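Long-range contact in nucleoprotein (Rift valley fever virus, PDB 3OV9), which encapsidates the viral genomic RNA as a ring-forming oligomer, protecting it from nucleases in the nucleocapsid that is the template for transcription and replication: residues A[147-152]-A[216-221]. Residues are numbered along the deposited sequence; the frame is centred on the assembly and turned at random. Where two conformers were deposited one is given.
Sequences PSFAGM and EFLKAF
The F217 ring takes the sulfur of M152 obliquely. M152 SD lies 4.0 Å from the centroid of the F217 ring, 36° off its normal. The methyl M152 CE continues along the same side of the ring, 3.8 Å from F217 CD2. The F221 ring meets M152 at its edge instead, with F221 CE2 4.2 Å from M152 CG. F217 O lies above one face of the F221 ring, offset toward its rim, and the ring also stacks with H143. L218 CD2 meets the F149 ring obliquely, 3.7 Å from F149 CE1. M152 SD also makes a longer, oblique Met-aromatic contact with F221, 5.3 Å from M152 SD to the ring centroid. The M152 chain bends at chi2 (-75°) and chi3 (94°), which turns SD and CE along F217. The contact joins the 3-10 segment 147-152, in the loop before helix 159-180, to the C-terminal end of helix 211-220 in this all-helical orthogonal bundle. L218 meets the backbone of M152 rather than its side-chain tip: L218 CG sits 3.4 Å from M152 O. No hydrogen bond crosses between the segments. R8 of a neighbouring subunit packs on both M152 and F217. It belongs to the N-terminal region 1-71, essential for oligomerization, so the contact borders a subunit interface.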
# COMPACT_ATOMS: atom_id res chain seq x y z
N PRO A 147 24.65 19.20 15.02
CA PRO A 147 23.53 20.06 15.44
C PRO A 147 23.81 20.84 16.73
O PRO A 147 23.22 21.91 16.93
CB PRO A 147 22.38 19.06 15.64
CG PRO A 147 22.69 17.96 14.68
CD PRO A 147 24.19 17.83 14.69
N SER A 148 24.72 20.33 17.56
CA SER A 148 25.18 21.00 18.78
C SER A 148 25.65 22.43 18.53
O SER A 148 25.54 23.28 19.42
CB SER A 148 26.32 20.22 19.44
OG SER A 148 25.91 18.91 19.80
N PHE A 149 26.17 22.70 17.33
CA PHE A 149 26.71 24.02 16.98
C PHE A 149 25.71 25.16 17.14
O PHE A 149 26.10 26.29 17.43
CB PHE A 149 27.28 24.02 15.55
CG PHE A 149 27.62 25.40 15.05
CD1 PHE A 149 28.80 26.03 15.44
CD2 PHE A 149 26.74 26.08 14.21
CE1 PHE A 149 29.10 27.31 14.99
CE2 PHE A 149 27.04 27.36 13.75
CZ PHE A 149 28.22 27.98 14.15
N ALA A 150 24.43 24.86 16.94
CA ALA A 150 23.38 25.87 17.07
C ALA A 150 23.43 26.61 18.41
O ALA A 150 23.12 27.81 18.47
CB ALA A 150 22.01 25.23 16.86
N GLY A 151 23.83 25.91 19.47
CA GLY A 151 23.95 26.50 20.81
C GLY A 151 25.14 27.43 21.00
O GLY A 151 25.33 27.99 22.08
N MET A 152 25.94 27.59 19.95
CA MET A 152 27.09 28.50 19.96
C MET A 152 26.81 29.79 19.20
O MET A 152 27.64 30.70 19.17
CB MET A 152 28.33 27.81 19.38
CG MET A 152 28.88 26.66 20.20
SD MET A 152 29.78 27.19 21.67
CE MET A 152 28.49 27.12 22.91
N GLU A 216 32.02 34.89 21.64
CA GLU A 216 33.41 34.61 21.99
C GLU A 216 33.86 33.26 21.45
O GLU A 216 34.99 33.12 20.97
CB GLU A 216 33.63 34.69 23.50
CG GLU A 216 33.88 36.09 24.02
CD GLU A 216 34.53 36.09 25.39
OE1 GLU A 216 34.68 35.00 25.98
OE2 GLU A 216 34.89 37.19 25.88
N PHE A 217 32.98 32.26 21.53
CA PHE A 217 33.27 30.94 20.97
C PHE A 217 33.38 31.02 19.45
O PHE A 217 34.32 30.46 18.87
CB PHE A 217 32.21 29.91 21.38
CG PHE A 217 32.38 29.37 22.78
CD1 PHE A 217 33.55 28.72 23.15
CD2 PHE A 217 31.35 29.49 23.71
CE1 PHE A 217 33.70 28.20 24.44
CE2 PHE A 217 31.49 28.98 24.99
CZ PHE A 217 32.67 28.34 25.37
N LEU A 218 32.44 31.71 18.82
CA LEU A 218 32.45 31.90 17.36
C LEU A 218 33.75 32.55 16.89
O LEU A 218 34.30 32.16 15.86
CB LEU A 218 31.24 32.72 16.89
CG LEU A 218 29.84 32.11 17.00
CD1 LEU A 218 28.80 33.06 16.44
CD2 LEU A 218 29.76 30.75 16.29
N LYS A 219 34.22 33.53 17.66
CA LYS A 219 35.48 34.21 17.37
C LYS A 219 36.67 33.26 17.56
O LYS A 219 37.55 33.18 16.70
CB LYS A 219 35.64 35.44 18.26
CG LYS A 219 36.66 36.44 17.74
CD LYS A 219 37.18 37.35 18.84
CE LYS A 219 38.13 38.41 18.30
NZ LYS A 219 39.27 37.82 17.54
N ALA A 220 36.67 32.53 18.68
CA ALA A 220 37.71 31.56 18.98
C ALA A 220 37.78 30.45 17.93
O ALA A 220 38.86 29.98 17.60
CB ALA A 220 37.53 30.97 20.37
N PHE A 221 36.61 30.05 17.42
CA PHE A 221 36.53 29.01 16.38
C PHE A 221 36.94 29.52 15.00
O PHE A 221 37.02 28.74 14.05
CB PHE A 221 35.11 28.41 16.29
CG PHE A 221 34.63 27.72 17.54
CD1 PHE A 221 35.49 27.40 18.59
CD2 PHE A 221 33.29 27.36 17.66
CE1 PHE A 221 35.02 26.75 19.73
CE2 PHE A 221 32.81 26.71 18.80
CZ PHE A 221 33.68 26.41 19.84